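Local structure of tumor necrosis factor ligand superfamily member 9 (Mus musculus, 6MKB) at residues L14-A19 and Y45-K50; L26-Q31 and L131-R136; A137-H140 and A145-D148. The protein acts, through the TNF-homology part held here, as a cytokine that binds the receptor TNFRSF9 (4-1BB) and induces proliferation of activated T-cells. One frame throughout, in Å; residues are numbered along the deposited sequence.

Interaction 1: residues L14-A19 and Y45-K50. With SO4 (sulfate ion), chain M.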
# COMPACT_ATOMS: atom_id res chain seq x y z
N LEU B 14 1.41 13.31 -6.95
CA LEU B 14 0.08 13.54 -6.39
C LEU B 14 -0.85 13.90 -7.53
O LEU B 14 -0.51 14.73 -8.36
CB LEU B 14 0.09 14.64 -5.30
CG LEU B 14 1.09 14.47 -4.13
CD1 LEU B 14 0.95 15.62 -3.17
CD2 LEU B 14 0.89 13.15 -3.38
N ALA B 15 -1.98 13.20 -7.61
CA ALA B 15 -2.91 13.33 -8.72
C ALA B 15 -3.56 14.70 -8.79
O ALA B 15 -3.99 15.24 -7.77
CB ALA B 15 -3.98 12.25 -8.63
N LYS B 16 -3.64 15.26 -10.01
CA LYS B 16 -4.37 16.50 -10.26
C LYS B 16 -5.85 16.20 -10.02
O LYS B 16 -6.26 15.03 -10.11
CB LYS B 16 -4.11 17.00 -11.68
CG LYS B 16 -2.78 17.72 -11.83
CD LYS B 16 -2.74 18.47 -13.15
CE LYS B 16 -1.38 19.04 -13.45
NZ LYS B 16 -1.37 19.84 -14.71
N ASN B 17 -6.63 17.21 -9.64
CA ASN B 17 -8.04 17.02 -9.33
C ASN B 17 -8.83 16.45 -10.51
O ASN B 17 -8.53 16.70 -11.67
CB ASN B 17 -8.67 18.32 -8.82
CG ASN B 17 -8.38 18.57 -7.36
OD1 ASN B 17 -7.53 17.92 -6.73
ND2 ASN B 17 -9.08 19.53 -6.78
N GLN B 18 -9.83 15.65 -10.16
CA GLN B 18 -10.76 14.98 -11.05
C GLN B 18 -12.15 15.08 -10.39
O GLN B 18 -12.42 14.35 -9.44
CB GLN B 18 -10.29 13.53 -11.27
CG GLN B 18 -10.48 13.00 -12.67
CD GLN B 18 -9.60 13.67 -13.68
OE1 GLN B 18 -8.38 13.54 -13.67
NE2 GLN B 18 -10.23 14.39 -14.60
N ALA B 19 -12.97 16.05 -10.85
CA ALA B 19 -14.30 16.41 -10.30
C ALA B 19 -15.32 15.27 -10.32
O ALA B 19 -16.26 15.28 -9.52
CB ALA B 19 -14.86 17.61 -11.05
N TYR B 45 9.27 13.19 -14.95
CA TYR B 45 7.85 13.13 -15.25
C TYR B 45 7.55 13.98 -16.49
O TYR B 45 7.91 15.16 -16.54
CB TYR B 45 6.96 13.52 -14.05
CG TYR B 45 5.49 13.50 -14.42
CD1 TYR B 45 4.85 12.30 -14.74
CD2 TYR B 45 4.77 14.68 -14.56
CE1 TYR B 45 3.52 12.28 -15.14
CE2 TYR B 45 3.43 14.67 -14.93
CZ TYR B 45 2.81 13.47 -15.22
OH TYR B 45 1.50 13.47 -15.62
N GLU B 46 6.89 13.36 -17.49
CA GLU B 46 6.51 13.97 -18.77
C GLU B 46 5.02 14.31 -18.78
O GLU B 46 4.18 13.42 -18.84
CB GLU B 46 6.86 13.02 -19.93
CG GLU B 46 8.36 12.80 -20.12
CD GLU B 46 8.76 12.28 -21.49
OE1 GLU B 46 7.86 12.07 -22.34
OE2 GLU B 46 9.97 12.12 -21.73
N GLU B 47 4.71 15.60 -18.71
CA GLU B 47 3.34 16.15 -18.64
C GLU B 47 2.46 15.75 -19.84
O GLU B 47 1.28 15.41 -19.65
CB GLU B 47 3.38 17.68 -18.51
CG GLU B 47 2.20 18.21 -17.70
CD GLU B 47 1.98 19.71 -17.64
OE1 GLU B 47 2.95 20.47 -17.84
OE2 GLU B 47 0.82 20.12 -17.38
N ASP B 48 3.02 15.81 -21.05
CA ASP B 48 2.35 15.50 -22.32
C ASP B 48 1.89 14.04 -22.39
O ASP B 48 0.72 13.78 -22.71
CB ASP B 48 3.28 15.84 -23.51
CG ASP B 48 4.72 15.34 -23.38
OD1 ASP B 48 5.44 15.79 -22.44
OD2 ASP B 48 5.15 14.53 -24.24
N LYS B 49 2.79 13.09 -22.06
CA LYS B 49 2.52 11.65 -22.10
C LYS B 49 1.87 11.15 -20.81
O LYS B 49 1.34 10.04 -20.80
CB LYS B 49 3.82 10.88 -22.36
CG LYS B 49 4.58 11.29 -23.63
CD LYS B 49 3.96 10.76 -24.94
CE LYS B 49 3.84 11.82 -26.03
NZ LYS B 49 5.16 12.25 -26.58
N LYS B 50 1.91 11.99 -19.72
CA LYS B 50 1.41 11.72 -18.37
C LYS B 50 2.15 10.49 -17.80
O LYS B 50 1.59 9.70 -17.02
CB LYS B 50 -0.13 11.56 -18.33
CG LYS B 50 -0.90 12.67 -19.05
CD LYS B 50 -2.38 12.35 -19.18
CE LYS B 50 -2.97 12.79 -20.50
NZ LYS B 50 -2.84 14.26 -20.73
S SO4 M . -5.90 20.55 -10.35
O1 SO4 M . -6.40 19.49 -11.26
O2 SO4 M . -4.92 21.38 -11.11
O3 SO4 M . -7.05 21.42 -9.95
O4 SO4 M . -5.28 19.95 -9.14
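On the surface of the TNF-homology domain, a beta-sandwich of jelly-roll type, Lys16 and Glu47 form a single salt bridge. Lys16 comes just after strand 10-15. Glu47 begins the turn that joins strands 43-46 and 51-54, an antiparallel hairpin. The bridge therefore links the end of one strand to a hairpin turn.

Only the charged ends touch. Lys16 NZ lies 3.5 Å from Glu47 OE2, and the hydrogen bond within this pair is weak. The lysine has CG anti to its own carbonyl carbon (chi1 -79°) and is extended beyond that atom. Its ammonium group is thus carried well clear of the backbone. Glu47 is also extended beyond CG, and the two side chains cross at about a right angle. NZ approaches one carboxylate oxygen, OE2, and the chains do not lie along each other, so little surface is buried. Both residues remain at least partly open to solvent, and the attraction is probably screened by water.

The turn has its own bonds. Residues 47-49 have helical backbone angles, and Lys50 N makes a weak bond to Glu46 O. Lys49 NZ pairs weakly with Asp48 OD2 at 3.3 Å. Behind the turn, Glu46 is held by Arg44 and Arg130.

Lys16 also passes His29 of strand 24-29, and its NZ makes a long, weak ion pair with a second sulfate. Another sulfate, probably from the crystallisation liquor, sits beside the backbone just after Lys16. Asn17 N donates to its O4 over 3.1 Å, nearly straight at 171°. The same N-H has a weak, bent bond to O1. That oxygen also lies 3.4 Å from Lys16 CB, at the base of the lysine side chain.

Interaction 2: residues L26-Q31 and L131-R136. With SO4 (sulfate ion), chain K; SO4 (sulfate ion), chain M.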
# COMPACT_ATOMS: atom_id res chain seq x y z
N LEU B 26 -4.59 9.50 -15.79
CA LEU B 26 -4.48 10.54 -14.80
C LEU B 26 -3.28 11.47 -15.04
O LEU B 26 -2.20 11.03 -15.49
CB LEU B 26 -4.39 9.95 -13.39
CG LEU B 26 -5.66 9.35 -12.81
CD1 LEU B 26 -5.38 8.76 -11.47
CD2 LEU B 26 -6.79 10.38 -12.70
N ASN B 27 -3.50 12.76 -14.72
CA ASN B 27 -2.51 13.81 -14.73
C ASN B 27 -1.92 13.89 -13.33
O ASN B 27 -2.63 13.63 -12.35
CB ASN B 27 -3.14 15.14 -15.15
CG ASN B 27 -3.13 15.33 -16.65
OD1 ASN B 27 -2.06 15.38 -17.29
ND2 ASN B 27 -4.31 15.45 -17.24
N TRP B 28 -0.64 14.20 -13.22
CA TRP B 28 0.03 14.26 -11.93
C TRP B 28 0.75 15.59 -11.72
O TRP B 28 1.26 16.19 -12.68
CB TRP B 28 1.05 13.08 -11.82
CG TRP B 28 0.40 11.75 -11.98
CD1 TRP B 28 0.17 11.08 -13.15
CD2 TRP B 28 -0.27 11.00 -10.95
NE1 TRP B 28 -0.60 9.97 -12.92
CE2 TRP B 28 -0.89 9.89 -11.58
CE3 TRP B 28 -0.33 11.10 -9.55
CZ2 TRP B 28 -1.58 8.91 -10.86
CZ3 TRP B 28 -1.04 10.15 -8.84
CH2 TRP B 28 -1.69 9.10 -9.50
N HIS B 29 0.76 16.05 -10.46
CA HIS B 29 1.60 17.15 -10.00
C HIS B 29 2.97 16.49 -9.77
O HIS B 29 3.03 15.48 -9.05
CB HIS B 29 1.09 17.79 -8.68
CG HIS B 29 -0.27 18.43 -8.73
ND1 HIS B 29 -0.48 19.62 -9.42
CD2 HIS B 29 -1.40 18.10 -8.08
CE1 HIS B 29 -1.74 19.94 -9.20
NE2 HIS B 29 -2.33 19.05 -8.40
N SER B 30 4.05 17.00 -10.41
CA SER B 30 5.42 16.45 -10.23
C SER B 30 6.27 17.34 -9.24
O SER B 30 7.40 16.97 -8.91
CB SER B 30 6.13 16.31 -11.57
OG SER B 30 6.22 17.54 -12.27
N GLN B 31 5.70 18.49 -8.79
CA GLN B 31 6.30 19.46 -7.85
C GLN B 31 5.20 20.14 -7.00
O GLN B 31 4.08 20.30 -7.49
CB GLN B 31 7.15 20.51 -8.57
CG GLN B 31 6.46 21.20 -9.76
CD GLN B 31 7.31 22.27 -10.38
OE1 GLN B 31 8.53 22.13 -10.54
NE2 GLN B 31 6.69 23.37 -10.77
N LEU B 131 5.84 4.69 -17.17
CA LEU B 131 4.73 4.28 -16.32
C LEU B 131 3.69 5.38 -16.24
O LEU B 131 4.01 6.51 -15.88
CB LEU B 131 5.30 3.97 -14.92
CG LEU B 131 5.52 2.52 -14.44
CD1 LEU B 131 6.08 1.62 -15.46
CD2 LEU B 131 6.45 2.50 -13.26
N SER B 132 2.47 5.09 -16.63
CA SER B 132 1.35 6.01 -16.54
C SER B 132 0.25 5.29 -15.73
O SER B 132 0.35 4.08 -15.50
CB SER B 132 0.87 6.46 -17.93
OG SER B 132 0.21 5.45 -18.66
N VAL B 133 -0.76 6.03 -15.25
CA VAL B 133 -1.83 5.44 -14.46
C VAL B 133 -3.18 5.82 -15.05
O VAL B 133 -3.49 7.00 -15.20
CB VAL B 133 -1.73 5.86 -12.96
CG1 VAL B 133 -2.84 5.22 -12.11
CG2 VAL B 133 -0.35 5.52 -12.39
N GLY B 134 -3.98 4.81 -15.33
CA GLY B 134 -5.32 5.00 -15.84
C GLY B 134 -6.37 4.85 -14.76
O GLY B 134 -6.32 3.94 -13.93
N LEU B 135 -7.31 5.79 -14.74
CA LEU B 135 -8.46 5.70 -13.87
C LEU B 135 -9.54 4.88 -14.64
O LEU B 135 -9.82 5.19 -15.80
CB LEU B 135 -8.95 7.11 -13.48
CG LEU B 135 -10.30 7.19 -12.71
CD1 LEU B 135 -10.21 6.61 -11.29
CD2 LEU B 135 -10.82 8.62 -12.69
N ARG B 136 -10.08 3.82 -14.04
CA ARG B 136 -11.16 3.00 -14.62
C ARG B 136 -12.33 2.93 -13.64
O ARG B 136 -12.11 2.86 -12.43
CB ARG B 136 -10.70 1.56 -14.99
CG ARG B 136 -9.73 1.43 -16.18
CD ARG B 136 -10.14 2.27 -17.37
NE ARG B 136 -9.10 3.26 -17.63
CZ ARG B 136 -8.38 3.32 -18.74
NH1 ARG B 136 -8.63 2.49 -19.75
NH2 ARG B 136 -7.45 4.26 -18.89
S SO4 K . 1.03 21.51 -11.67
O1 SO4 K . 1.43 20.28 -12.39
O2 SO4 K . 1.65 22.67 -12.36
O3 SO4 K . -0.44 21.69 -11.66
O4 SO4 K . 1.51 21.44 -10.27
S SO4 M . -5.90 20.55 -10.35
O1 SO4 M . -6.40 19.49 -11.26
O2 SO4 M . -4.92 21.38 -11.11
O3 SO4 M . -7.05 21.42 -9.95
O4 SO4 M . -5.28 19.95 -9.14
O HOH W 1 -0.48 8.91 -15.47
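Val133 and Leu26 bury the most surface here, where strand 24-29 runs antiparallel to strand 129-140, two neighbouring strands of the TNF jelly-roll. Leu26 N donates to Val133 O over 2.8 Å, nearly straight at the hydrogen. The return bond is replaced by a water. It accepts from Val133 N at 2.9 Å and donates to Leu26 O at 2.7 Å. Trp28 NE1 donates to it as well, and the water lies in the indole plane, at the ring edge.

Trp28 turns the edge of its six-membered ring to the valine. CZ2 meets Val133 CB at 3.7 Å, with CG2 and CG1 a little farther from the same carbon. Leu26 crosses the side chain of Leu135 at a slant, with CD2 4.0 Å from Leu135 CB. Phe159 packs on both Trp28 and Val133.

Beyond the contact, at the end of strand 24-29, His29 ND1 donates to O4 of one sulfate at 2.8 Å. His29 NE2 has a weak bond to the other sulfate, so the ring is probably doubly protonated.

The chemistry implies a buried strand pairing that is apolar in its side chains but opened by one water. That water satisfies two backbone groups and the indole N-H together, and should fix the indole's rotation.

Interaction 3: residues A137-H140 and A145-D148. With NAG (2-acetamido-2-deoxy-beta-D-glucopyranose), chain F; NAG (2-acetamido-2-deoxy-beta-D-glucopyranose), chain C.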
# COMPACT_ATOMS: atom_id res chain seq x y z
N ALA B 137 -13.57 2.97 -14.15
CA ALA B 137 -14.75 2.89 -13.30
C ALA B 137 -16.00 2.47 -14.07
O ALA B 137 -16.24 2.92 -15.18
CB ALA B 137 -14.99 4.24 -12.60
N TYR B 138 -16.79 1.59 -13.45
CA TYR B 138 -18.10 1.17 -13.89
C TYR B 138 -19.04 1.42 -12.71
O TYR B 138 -18.94 0.71 -11.71
CB TYR B 138 -18.15 -0.28 -14.38
CG TYR B 138 -19.57 -0.75 -14.67
CD1 TYR B 138 -20.39 -0.06 -15.55
CD2 TYR B 138 -20.09 -1.87 -14.02
CE1 TYR B 138 -21.71 -0.46 -15.78
CE2 TYR B 138 -21.40 -2.30 -14.27
CZ TYR B 138 -22.20 -1.60 -15.16
OH TYR B 138 -23.48 -2.01 -15.43
N LEU B 139 -19.86 2.47 -12.79
CA LEU B 139 -20.78 2.85 -11.73
C LEU B 139 -22.20 2.89 -12.24
O LEU B 139 -22.44 3.38 -13.34
CB LEU B 139 -20.39 4.21 -11.09
CG LEU B 139 -19.00 4.26 -10.41
CD1 LEU B 139 -18.54 5.70 -10.18
CD2 LEU B 139 -18.96 3.42 -9.13
N HIS B 140 -23.13 2.33 -11.44
CA HIS B 140 -24.57 2.25 -11.78
C HIS B 140 -25.43 2.20 -10.50
O HIS B 140 -24.90 1.91 -9.42
CB HIS B 140 -24.82 1.01 -12.66
CG HIS B 140 -24.50 -0.28 -11.97
ND1 HIS B 140 -25.49 -1.04 -11.36
CD2 HIS B 140 -23.31 -0.88 -11.78
CE1 HIS B 140 -24.87 -2.09 -10.85
NE2 HIS B 140 -23.55 -2.03 -11.07
N ALA B 145 -24.23 8.58 -11.80
CA ALA B 145 -23.48 7.81 -10.81
C ALA B 145 -21.98 8.18 -10.72
O ALA B 145 -21.40 8.10 -9.63
CB ALA B 145 -23.62 6.33 -11.13
N TYR B 146 -21.37 8.61 -11.84
CA TYR B 146 -19.94 8.98 -11.92
C TYR B 146 -19.67 10.32 -11.24
O TYR B 146 -18.52 10.63 -10.97
CB TYR B 146 -19.47 8.99 -13.38
CG TYR B 146 -19.51 7.62 -14.02
CD1 TYR B 146 -18.48 6.70 -13.80
CD2 TYR B 146 -20.60 7.20 -14.78
CE1 TYR B 146 -18.53 5.42 -14.34
CE2 TYR B 146 -20.67 5.92 -15.31
CZ TYR B 146 -19.63 5.03 -15.09
OH TYR B 146 -19.66 3.76 -15.61
N ARG B 147 -20.71 11.12 -11.00
CA ARG B 147 -20.61 12.42 -10.33
C ARG B 147 -20.56 12.28 -8.80
O ARG B 147 -20.26 13.25 -8.13
CB ARG B 147 -21.81 13.33 -10.71
CG ARG B 147 -21.98 13.60 -12.21
CD ARG B 147 -21.40 14.92 -12.66
NE ARG B 147 -21.91 15.31 -13.98
CZ ARG B 147 -22.99 16.06 -14.19
NH1 ARG B 147 -23.73 16.48 -13.18
NH2 ARG B 147 -23.36 16.35 -15.43
N ASP B 148 -20.84 11.08 -8.27
CA ASP B 148 -20.92 10.79 -6.85
C ASP B 148 -19.55 10.57 -6.19
O ASP B 148 -19.47 10.51 -4.97
CB ASP B 148 -21.87 9.59 -6.61
CG ASP B 148 -23.36 9.96 -6.75
OD1 ASP B 148 -23.66 11.07 -7.29
OD2 ASP B 148 -24.22 9.15 -6.32
C1 NAG F . -15.08 2.37 -18.30
C2 NAG F . -16.52 2.64 -18.72
C3 NAG F . -17.41 1.51 -18.20
C4 NAG F . -16.89 0.11 -18.55
C5 NAG F . -15.41 -0.02 -18.20
C6 NAG F . -14.80 -1.32 -18.70
C7 NAG F . -17.42 4.95 -18.62
C8 NAG F . -17.36 6.16 -17.75
N2 NAG F . -16.95 3.85 -18.05
O3 NAG F . -18.75 1.69 -18.68
O4 NAG F . -17.63 -0.88 -17.84
O5 NAG F . -14.66 1.07 -18.76
O6 NAG F . -13.58 -1.51 -17.97
O7 NAG F . -17.89 5.02 -19.74
C1 NAG C . -18.56 -1.67 -18.56
C2 NAG C . -18.81 -2.94 -17.75
C3 NAG C . -20.00 -3.74 -18.30
C4 NAG C . -21.25 -2.88 -18.50
C5 NAG C . -20.91 -1.62 -19.33
C6 NAG C . -22.07 -0.64 -19.38
C7 NAG C . -17.03 -4.16 -16.56
C8 NAG C . -15.73 -4.89 -16.75
N2 NAG C . -17.60 -3.74 -17.69
O3 NAG C . -20.33 -4.82 -17.41
O4 NAG C . -22.27 -3.66 -19.14
O5 NAG C . -19.78 -0.94 -18.77
O6 NAG C . -21.60 0.63 -19.85
O7 NAG C . -17.51 -3.99 -15.45
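Ala145 starts the second segment by setting its CB against Leu139 CB, 3.9 Å away. It lies in a short 3-10 turn, on the loop that leaves strand 129-140 and leads to strand 149-166. Its carbonyl oxygen also touches Leu139 CD1.

Tyr146 follows and gives the largest share of the contact. With CG anti to its carbonyl carbon (chi1 -65°), the ring extends from the turn across the strand. Leu139 CB lies over one face in a CH-pi contact, 4.1 Å from the ring centroid. Leu139 CD1 packs on CD1 of the same ring. The opposite face is covered by C8, the acetyl methyl of the first GlcNAc. The ring is thus held flat between a leucine and a sugar. Its hydroxyl oxygen accepts from Leu139 N over 3.1 Å, at a nearly straight 166°. At the ring edge, CE1 lies 3.5 Å from Ala137 O. That carbonyl takes a hydrogen bond from N2 of the first GlcNAc at 3.1 Å, so protein and glycan meet at one strand residue. Next along the strand, Tyr138 points away from the turn, and the second GlcNAc lies over one face of its ring, with C2 3.8 Å above the plane.

The side chain of Arg147 starts away from the strand, and its carbonyl oxygen bonds to Thr71. Asp148 ends the segment with a weak backbone bond from its N to Ala145 O, and its OD1 is bonded to Thr73.

No helix is nearby. Strand 80-90 lies alongside, pairing its backbone with Tyr138 at Trp82 and with His140 at Gln80. Asn23, which carries the glycan, bonds to Ala137 N. Leu21, which comes shortly before strand 24-29, pairs its backbone with Tyr146.

From the N terminus, the chain runs along strand 10-15 into the first segment of interaction 1, then into 26-31 of interaction 2. It reaches 45-50, where interaction 1 closes its loop. Interaction 2 closes much later, at 131-136, so the two cross along the chain. They also touch: Leu14 O and His29 N, 2.8 Å apart, probably hydrogen-bond, and one sulfate contacts both. Interaction 3 opens at once, as 137-140 continues the same strand, and closes a short loop at 145-148. It is in series with both others. Together they join the end of strand 10-15 to the hairpin turn, strand 24-29 to the middle of strand 129-140, and the end of that strand to the loop after it.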